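PDB 5MYP: aldehyde dehydrogenase from Trypanosoma brucei, which probably oxidises aldehydes to carboxylic acids in the glycosome, with NAD+ as the electron acceptor. Local coordinates for residues A[109-121]-A[450-462]. Numbering follows the deposited sequence.
Sequences DDCELQYEPLGVV and FETFSHRRPVMRR
Glu-112 OE1 is gripped by two donors: Arg-461 NH2 reaches it at 3.1 Å from well above the carboxylate plane, whereas Gln-114 NE2, two residues along the same strand, meets it nearly along its C-O axis with an almost straight bond (175°). The guanidinium of Arg-461 also gives NH1 to Asp-110 OD2 at 3.0 Å, in its own plane, so its edge spans two carboxylates while Val-459 CG1 lies over one face, toward the rim. Arg-461 NH2 is shared further with Glu-409 of the second subunit, and Lys-99 takes the other oxygen of Asp-110. Next to this network the amide of Gln-114 rests on Val-459, CD to CG2 3.6 Å, and a water links Gln-114 OE1 to Arg-457 NH1. Farther along the same face Glu-116 OE2 lies in plane at the C-H edge of the His-455 ring, 3.0 Å from CD2, and hydrogen-bonds to Ser-413 OG of the second subunit.

Beneath these groups, residues 110-116 and 455-461 form a regular antiparallel ladder in which Asp-110, Glu-112, Gln-114 and Glu-116 make the hydrogen-bonded pairs. On the other face Leu-113 CD2 packs on Pro-458 CB at 4.0 Å, and there Phe-450, from the end of helix 447-452, turns an edge toward the face of Tyr-115 in an offset edge-to-face pair, planes 62° apart.

The ladder forms part of the projecting oligomerisation arm of the aldehyde dehydrogenase fold, and residues 459-461 continue its sheet into the second subunit. Arg-457 adds neutral hydrogen bonds there, whereas Arg-461, serving Glu-112 and Glu-409 of that subunit through NH2, probably couples strand pairing to dimer contact by charge.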
ATOM      1  N   ASP A 109       0.162  26.388 -11.155  1.00 25.03           N
ATOM      2  CA  ASP A 109      -0.844  25.590 -11.871  1.00 25.05           C
ATOM      3  C   ASP A 109      -2.011  25.195 -10.971  1.00 24.85           C
ATOM      4  O   ASP A 109      -1.942  25.332  -9.746  1.00 25.47           O
ATOM      5  CB  ASP A 109      -0.198  24.337 -12.473  1.00 25.19           C
ATOM      6  CG  ASP A 109       0.915  24.664 -13.444  1.00 25.20           C
ATOM      7  OD1 ASP A 109       0.735  25.575 -14.282  1.00 25.52           O
ATOM      8  OD2 ASP A 109       1.973  24.004 -13.378  1.00 25.66           O
ATOM      9  N   ASP A 110      -3.083  24.726 -11.603  1.00 24.59           N
ATOM     10  CA  ASP A 110      -4.278  24.257 -10.907  1.00 24.45           C
ATOM     11  C   ASP A 110      -4.172  22.745 -10.693  1.00 22.90           C
ATOM     12  O   ASP A 110      -4.334  21.968 -11.646  1.00 22.31           O
ATOM     13  CB  ASP A 110      -5.528  24.606 -11.728  1.00 25.92           C
ATOM     14  CG  ASP A 110      -6.796  23.936 -11.200  1.00 27.50           C
ATOM     15  OD1 ASP A 110      -6.972  23.890  -9.962  1.00 29.72           O
ATOM     16  OD2 ASP A 110      -7.614  23.459 -12.018  1.00 29.31           O
ATOM     17  N   CYS A 111      -3.913  22.335  -9.447  1.00 21.74           N
ATOM     18  CA  CYS A 111      -3.728  20.912  -9.102  1.00 21.01           C
ATOM     19  C   CYS A 111      -4.809  20.368  -8.157  1.00 20.32           C
ATOM     20  O   CYS A 111      -5.310  21.092  -7.298  1.00 18.86           O
ATOM     21  CB  CYS A 111      -2.340  20.708  -8.487  1.00 21.15           C
ATOM     22  SG  CYS A 111      -0.988  21.128  -9.616  1.00 21.03           S
ATOM     23  N   GLU A 112      -5.134  19.085  -8.327  1.00 19.55           N
ATOM     24  CA  GLU A 112      -6.143  18.369  -7.535  1.00 19.74           C
ATOM     25  C   GLU A 112      -5.725  16.921  -7.307  1.00 18.93           C
ATOM     26  O   GLU A 112      -5.020  16.346  -8.137  1.00 18.05           O
ATOM     27  CB  GLU A 112      -7.471  18.316  -8.292  1.00 20.96           C
ATOM     28  CG  GLU A 112      -8.338  19.554  -8.211  1.00 22.19           C
ATOM     29  CD  GLU A 112      -9.701  19.329  -8.872  1.00 22.87           C
ATOM     30  OE1 GLU A 112      -9.914  18.279  -9.525  1.00 23.76           O
ATOM     31  OE2 GLU A 112     -10.570  20.207  -8.750  1.00 24.11           O
ATOM     32  N   LEU A 113      -6.171  16.345  -6.192  1.00 18.16           N
ATOM     33  CA  LEU A 113      -6.080  14.902  -5.955  1.00 17.98           C
ATOM     34  C   LEU A 113      -7.501  14.344  -5.991  1.00 17.78           C
ATOM     35  O   LEU A 113      -8.298  14.609  -5.091  1.00 17.84           O
ATOM     36  CB  LEU A 113      -5.410  14.607  -4.611  1.00 17.89           C
ATOM     37  CG  LEU A 113      -4.054  15.274  -4.363  1.00 17.93           C
ATOM     38  CD1 LEU A 113      -3.504  14.860  -3.004  1.00 18.13           C
ATOM     39  CD2 LEU A 113      -3.058  14.961  -5.467  1.00 18.08           C
ATOM     40  N   GLN A 114      -7.828  13.618  -7.058  1.00 17.76           N
ATOM     41  CA  GLN A 114      -9.152  13.009  -7.228  1.00 17.94           C
ATOM     42  C   GLN A 114      -9.100  11.569  -6.735  1.00 17.81           C
ATOM     43  O   GLN A 114      -8.030  10.962  -6.707  1.00 17.60           O
ATOM     44  CB  GLN A 114      -9.586  13.042  -8.699  1.00 18.13           C
ATOM     45  CG  GLN A 114      -9.727  14.446  -9.290  1.00 18.63           C
ATOM     46  CD  GLN A 114     -10.157  14.449 -10.750  1.00 18.85           C
ATOM     47  OE1 GLN A 114     -10.355  13.394 -11.364  1.00 18.80           O
ATOM     48  NE2 GLN A 114     -10.303  15.646 -11.320  1.00 19.13           N
ATOM     49  N   TYR A 115     -10.248  11.029  -6.336  1.00 17.62           N
ATOM     50  CA  TYR A 115     -10.359   9.626  -5.931  1.00 17.52           C
ATOM     51  C   TYR A 115     -11.213   8.890  -6.939  1.00 16.54           C
ATOM     52  O   TYR A 115     -12.287   9.365  -7.292  1.00 16.27           O
ATOM     53  CB  TYR A 115     -10.965   9.515  -4.533  1.00 18.70           C
ATOM     54  CG  TYR A 115     -10.059  10.085  -3.481  1.00 19.78           C
ATOM     55  CD1 TYR A 115      -9.090   9.293  -2.872  1.00 20.45           C
ATOM     56  CD2 TYR A 115     -10.137  11.432  -3.120  1.00 20.60           C
ATOM     57  CE1 TYR A 115      -8.238   9.815  -1.909  1.00 21.30           C
ATOM     58  CE2 TYR A 115      -9.290  11.964  -2.159  1.00 21.42           C
ATOM     59  CZ  TYR A 115      -8.347  11.151  -1.556  1.00 21.79           C
ATOM     60  OH  TYR A 115      -7.517  11.680  -0.600  1.00 23.62           O
ATOM     61  N   GLU A 116     -10.731   7.739  -7.411  1.00 15.52           N
ATOM     62  CA  GLU A 116     -11.483   6.912  -8.356  1.00 14.83           C
ATOM     63  C   GLU A 116     -11.550   5.457  -7.881  1.00 13.99           C
ATOM     64  O   GLU A 116     -10.655   4.998  -7.160  1.00 13.66           O
ATOM     65  CB  GLU A 116     -10.874   6.988  -9.766  1.00 15.11           C
ATOM     66  CG  GLU A 116      -9.437   6.494  -9.880  1.00 15.40           C
ATOM     67  CD  GLU A 116      -8.926   6.402 -11.312  1.00 15.80           C
ATOM     68  OE1 GLU A 116      -9.663   6.739 -12.262  1.00 15.81           O
ATOM     69  OE2 GLU A 116      -7.767   5.972 -11.493  1.00 15.77           O
ATOM     70  N   PRO A 117     -12.606   4.723  -8.284  1.00 13.08           N
ATOM     71  CA  PRO A 117     -12.661   3.291  -7.964  1.00 12.89           C
ATOM     72  C   PRO A 117     -11.529   2.489  -8.612  1.00 12.35           C
ATOM     73  O   PRO A 117     -10.964   2.925  -9.612  1.00 12.23           O
ATOM     74  CB  PRO A 117     -14.013   2.846  -8.536  1.00 12.95           C
ATOM     75  CG  PRO A 117     -14.814   4.088  -8.676  1.00 13.09           C
ATOM     76  CD  PRO A 117     -13.836   5.183  -8.953  1.00 13.14           C
ATOM     77  N   LEU A 118     -11.225   1.331  -8.034  1.00 11.93           N
ATOM     78  CA  LEU A 118     -10.186   0.434  -8.546  1.00 11.79           C
ATOM     79  C   LEU A 118     -10.725  -0.577  -9.566  1.00 11.39           C
ATOM     80  O   LEU A 118     -10.108  -0.802 -10.603  1.00 11.36           O
ATOM     81  CB  LEU A 118      -9.520  -0.314  -7.390  1.00 12.05           C
ATOM     82  CG  LEU A 118      -8.703   0.552  -6.433  1.00 12.29           C
ATOM     83  CD1 LEU A 118      -8.332  -0.242  -5.188  1.00 12.41           C
ATOM     84  CD2 LEU A 118      -7.461   1.115  -7.113  1.00 12.50           C
ATOM     85  N   GLY A 119     -11.872  -1.178  -9.259  1.00 10.98           N
ATOM     86  CA  GLY A 119     -12.459  -2.217 -10.103  1.00 10.68           C
ATOM     87  C   GLY A 119     -13.170  -3.267  -9.285  1.00 10.37           C
ATOM     88  O   GLY A 119     -14.167  -2.958  -8.632  1.00 10.39           O
ATOM     89  N   VAL A 120     -12.668  -4.502  -9.325  1.00  9.89           N
ATOM     90  CA  VAL A 120     -13.224  -5.601  -8.535  1.00  9.70           C
ATOM     91  C   VAL A 120     -12.295  -5.908  -7.362  1.00  9.64           C
ATOM     92  O   VAL A 120     -11.086  -6.108  -7.550  1.00  9.52           O
ATOM     93  CB  VAL A 120     -13.453  -6.883  -9.373  1.00  9.64           C
ATOM     94  CG1 VAL A 120     -14.297  -7.886  -8.596  1.00  9.60           C
ATOM     95  CG2 VAL A 120     -14.136  -6.542 -10.692  1.00  9.66           C
ATOM     96  N   VAL A 121     -12.869  -5.939  -6.160  1.00  9.50           N
ATOM     97  CA  VAL A 121     -12.137  -6.222  -4.928  1.00  9.58           C
ATOM     98  C   VAL A 121     -12.482  -7.629  -4.445  1.00  9.68           C
ATOM     99  O   VAL A 121     -13.659  -7.998  -4.398  1.00  9.85           O
ATOM    100  CB  VAL A 121     -12.493  -5.200  -3.823  1.00  9.55           C
ATOM    101  CG1 VAL A 121     -11.792  -5.540  -2.509  1.00  9.58           C
ATOM    102  CG2 VAL A 121     -12.151  -3.786  -4.285  1.00  9.60           C
ATOM    103  N   PHE A 450     -12.328   3.667   2.491  1.00 13.24           N
ATOM    104  CA  PHE A 450     -12.548   4.400   1.250  1.00 13.32           C
ATOM    105  C   PHE A 450     -11.222   4.646   0.523  1.00 13.36           C
ATOM    106  O   PHE A 450     -11.120   4.403  -0.680  1.00 13.49           O
ATOM    107  CB  PHE A 450     -13.281   5.726   1.487  1.00 13.52           C
ATOM    108  CG  PHE A 450     -13.544   6.482   0.220  1.00 13.35           C
ATOM    109  CD1 PHE A 450     -12.595   7.367  -0.286  1.00 13.57           C
ATOM    110  CD2 PHE A 450     -14.711   6.270  -0.499  1.00 13.69           C
ATOM    111  CE1 PHE A 450     -12.813   8.048  -1.473  1.00 13.53           C
ATOM    112  CE2 PHE A 450     -14.940   6.948  -1.689  1.00 13.65           C
ATOM    113  CZ  PHE A 450     -13.988   7.836  -2.176  1.00 13.67           C
ATOM    114  N   GLU A 451     -10.214   5.108   1.262  1.00 13.35           N
ATOM    115  CA  GLU A 451      -8.892   5.368   0.691  1.00 13.61           C
ATOM    116  C   GLU A 451      -8.217   4.092   0.181  1.00 13.20           C
ATOM    117  O   GLU A 451      -7.695   4.078  -0.930  1.00 12.88           O
ATOM    118  CB  GLU A 451      -7.995   6.089   1.701  1.00 14.32           C
ATOM    119  CG  GLU A 451      -8.425   7.525   1.952  1.00 14.92           C
ATOM    120  CD  GLU A 451      -7.652   8.198   3.076  1.00 15.52           C
ATOM    121  OE1 GLU A 451      -6.770   7.561   3.696  1.00 15.86           O
ATOM    122  OE2 GLU A 451      -7.930   9.382   3.334  1.00 16.28           O
ATOM    123  N   THR A 452      -8.260   3.027   0.979  1.00 12.62           N
ATOM    124  CA  THR A 452      -7.663   1.736   0.602  1.00 12.54           C
ATOM    125  C   THR A 452      -8.263   1.156  -0.682  1.00 12.04           C
ATOM    126  O   THR A 452      -7.532   0.617  -1.507  1.00 12.00           O
ATOM    127  CB  THR A 452      -7.779   0.717   1.756  1.00 12.42           C
ATOM    128  OG1 THR A 452      -6.953   1.156   2.830  1.00 12.65           O
ATOM    129  CG2 THR A 452      -7.334  -0.692   1.342  1.00 12.51           C
ATOM    130  N   PHE A 453      -9.578   1.290  -0.854  1.00 11.68           N
ATOM    131  CA  PHE A 453     -10.270   0.750  -2.029  1.00 11.55           C
ATOM    132  C   PHE A 453     -10.477   1.769  -3.168  1.00 11.41           C
ATOM    133  O   PHE A 453     -11.299   1.541  -4.056  1.00 11.44           O
ATOM    134  CB  PHE A 453     -11.596   0.116  -1.586  1.00 11.52           C
ATOM    135  CG  PHE A 453     -11.430  -0.998  -0.581  1.00 11.55           C
ATOM    136  CD1 PHE A 453     -10.670  -2.123  -0.889  1.00 11.61           C
ATOM    137  CD2 PHE A 453     -12.033  -0.930   0.667  1.00 11.63           C
ATOM    138  CE1 PHE A 453     -10.511  -3.150   0.029  1.00 11.67           C
ATOM    139  CE2 PHE A 453     -11.880  -1.956   1.590  1.00 11.67           C
ATOM    140  CZ  PHE A 453     -11.119  -3.070   1.271  1.00 11.69           C
ATOM    141  N   SER A 454      -9.715   2.869  -3.145  1.00 11.21           N
ATOM    142  CA  SER A 454      -9.718   3.881  -4.196  1.00 11.25           C
ATOM    143  C   SER A 454      -8.299   4.118  -4.695  1.00 11.38           C
ATOM    144  O   SER A 454      -7.324   3.782  -4.017  1.00 11.35           O
ATOM    145  CB  SER A 454     -10.257   5.221  -3.665  1.00 11.17           C
ATOM    146  OG  SER A 454     -11.600   5.127  -3.249  1.00 11.10           O
ATOM    147  N   HIS A 455      -8.199   4.703  -5.880  1.00 11.37           N
ATOM    148  CA  HIS A 455      -6.944   5.212  -6.385  1.00 11.78           C
ATOM    149  C   HIS A 455      -6.956   6.731  -6.243  1.00 12.19           C
ATOM    150  O   HIS A 455      -7.837   7.396  -6.785  1.00 11.97           O
ATOM    151  CB  HIS A 455      -6.736   4.818  -7.846  1.00 11.60           C
ATOM    152  CG  HIS A 455      -5.543   5.468  -8.464  1.00 11.42           C
ATOM    153  ND1 HIS A 455      -4.361   5.611  -7.780  1.00 11.44           N
ATOM    154  CD2 HIS A 455      -5.340   6.009  -9.688  1.00 11.23           C
ATOM    155  CE1 HIS A 455      -3.478   6.209  -8.555  1.00 11.20           C
ATOM    156  NE2 HIS A 455      -4.046   6.465  -9.717  1.00 11.18           N
ATOM    157  N   ARG A 456      -5.987   7.267  -5.506  1.00 12.98           N
ATOM    158  CA  ARG A 456      -5.794   8.716  -5.405  1.00 13.69           C
ATOM    159  C   ARG A 456      -5.037   9.173  -6.653  1.00 13.68           C
ATOM    160  O   ARG A 456      -3.874   8.820  -6.838  1.00 13.86           O
ATOM    161  CB  ARG A 456      -5.023   9.070  -4.130  1.00 14.67           C
ATOM    162  CG  ARG A 456      -4.848  10.564  -3.904  1.00 15.44           C
ATOM    163  CD  ARG A 456      -4.161  10.859  -2.588  1.00 16.43           C
ATOM    164  NE  ARG A 456      -2.883  10.167  -2.462  1.00 17.40           N
ATOM    165  CZ  ARG A 456      -2.148  10.125  -1.353  1.00 18.20           C
ATOM    166  NH1 ARG A 456      -2.532  10.762  -0.245  1.00 18.81           N
ATOM    167  NH2 ARG A 456      -1.003   9.451  -1.350  1.00 18.76           N
ATOM    168  N   ARG A 457      -5.707   9.954  -7.494  1.00 13.56           N
ATOM    169  CA  ARG A 457      -5.231  10.300  -8.828  1.00 13.84           C
ATOM    170  C   ARG A 457      -4.927  11.794  -8.954  1.00 13.82           C
ATOM    171  O   ARG A 457      -5.858  12.602  -8.985  1.00 13.89           O
ATOM    172  CB  ARG A 457      -6.288   9.897  -9.853  1.00 13.76           C
ATOM    173  CG  ARG A 457      -5.849   9.992 -11.306  1.00 13.90           C
ATOM    174  CD  ARG A 457      -7.057   9.776 -12.189  1.00 14.04           C
ATOM    175  NE  ARG A 457      -6.761   9.506 -13.599  1.00 14.07           N
ATOM    176  CZ  ARG A 457      -7.670   9.551 -14.574  1.00 14.22           C
ATOM    177  NH1 ARG A 457      -8.942   9.873 -14.311  1.00 14.22           N
ATOM    178  NH2 ARG A 457      -7.314   9.287 -15.830  1.00 14.30           N
ATOM    179  N   PRO A 458      -3.635  12.170  -9.030  1.00 13.94           N
ATOM    180  CA  PRO A 458      -3.295  13.588  -9.175  1.00 14.05           C
ATOM    181  C   PRO A 458      -3.649  14.145 -10.552  1.00 14.37           C
ATOM    182  O   PRO A 458      -3.454  13.465 -11.561  1.00 13.60           O
ATOM    183  CB  PRO A 458      -1.774  13.608  -8.969  1.00 14.14           C
ATOM    184  CG  PRO A 458      -1.332  12.249  -9.368  1.00 14.13           C
ATOM    185  CD  PRO A 458      -2.423  11.343  -8.887  1.00 14.07           C
ATOM    186  N   VAL A 459      -4.177  15.367 -10.569  1.00 14.90           N
ATOM    187  CA  VAL A 459      -4.520  16.069 -11.802  1.00 15.73           C
ATOM    188  C   VAL A 459      -3.854  17.445 -11.767  1.00 16.85           C
ATOM    189  O   VAL A 459      -4.007  18.179 -10.789  1.00 16.53           O
ATOM    190  CB  VAL A 459      -6.048  16.220 -11.962  1.00 15.67           C
ATOM    191  CG1 VAL A 459      -6.382  16.982 -13.248  1.00 15.75           C
ATOM    192  CG2 VAL A 459      -6.727  14.849 -11.923  1.00 15.50           C
ATOM    193  N   MET A 460      -3.109  17.777 -12.822  1.00 18.34           N
ATOM    194  CA  MET A 460      -2.463  19.084 -12.976  1.00 19.70           C
ATOM    195  C   MET A 460      -3.013  19.752 -14.231  1.00 20.93           C
ATOM    196  O   MET A 460      -2.890  19.199 -15.323  1.00 20.48           O
ATOM    197  CB  MET A 460      -0.946  18.914 -13.103  1.00 20.05           C
ATOM    198  CG  MET A 460      -0.205  20.163 -13.576  1.00 20.36           C
ATOM    199  SD  MET A 460       1.576  19.964 -13.650  1.00 21.37           S
ATOM    200  CE  MET A 460       2.042  20.352 -11.968  1.00 21.40           C
ATOM    201  N   ARG A 461      -3.595  20.943 -14.080  1.00 22.25           N
ATOM    202  CA  ARG A 461      -4.154  21.681 -15.216  1.00 23.60           C
ATOM    203  C   ARG A 461      -3.325  22.934 -15.489  1.00 24.38           C
ATOM    204  O   ARG A 461      -3.120  23.768 -14.595  1.00 23.90           O
ATOM    205  CB  ARG A 461      -5.621  22.032 -14.966  1.00 24.56           C
ATOM    206  CG  ARG A 461      -6.456  20.834 -14.520  1.00 25.25           C
ATOM    207  CD  ARG A 461      -7.930  20.976 -14.868  1.00 26.24           C
ATOM    208  NE  ARG A 461      -8.720  19.881 -14.300  1.00 26.68           N
ATOM    209  CZ  ARG A 461      -9.111  19.790 -13.024  1.00 26.97           C
ATOM    210  NH1 ARG A 461      -8.805  20.744 -12.133  1.00 27.47           N
ATOM    211  NH2 ARG A 461      -9.827  18.728 -12.637  1.00 26.80           N
ATOM    212  N   ARG A 462      -2.821  23.034 -16.719  1.00 25.06           N
ATOM    213  CA  ARG A 462      -1.994  24.152 -17.155  1.00 26.14           C
ATOM    214  C   ARG A 462      -2.680  24.897 -18.292  1.00 25.75           C
ATOM    215  O   ARG A 462      -3.642  24.395 -18.900  1.00 24.76           O
ATOM    216  CB  ARG A 462      -0.628  23.647 -17.624  1.00 27.56           C
ATOM    217  CG  ARG A 462       0.086  22.759 -16.610  1.00 28.91           C
ATOM    218  CD  ARG A 462       1.582  22.600 -16.875  1.00 30.38           C
ATOM    219  NE  ARG A 462       2.194  23.766 -17.525  1.00 32.55           N
ATOM    220  CZ  ARG A 462       2.972  24.689 -16.951  1.00 33.84           C
ATOM    221  NH1 ARG A 462       3.321  24.633 -15.662  1.00 35.01           N
ATOM    222  NH2 ARG A 462       3.430  25.692 -17.692  1.00 34.65           N
TER
HETATM  223  O   HOH W   1     -10.127  10.721 -11.436  1.00 23.05           O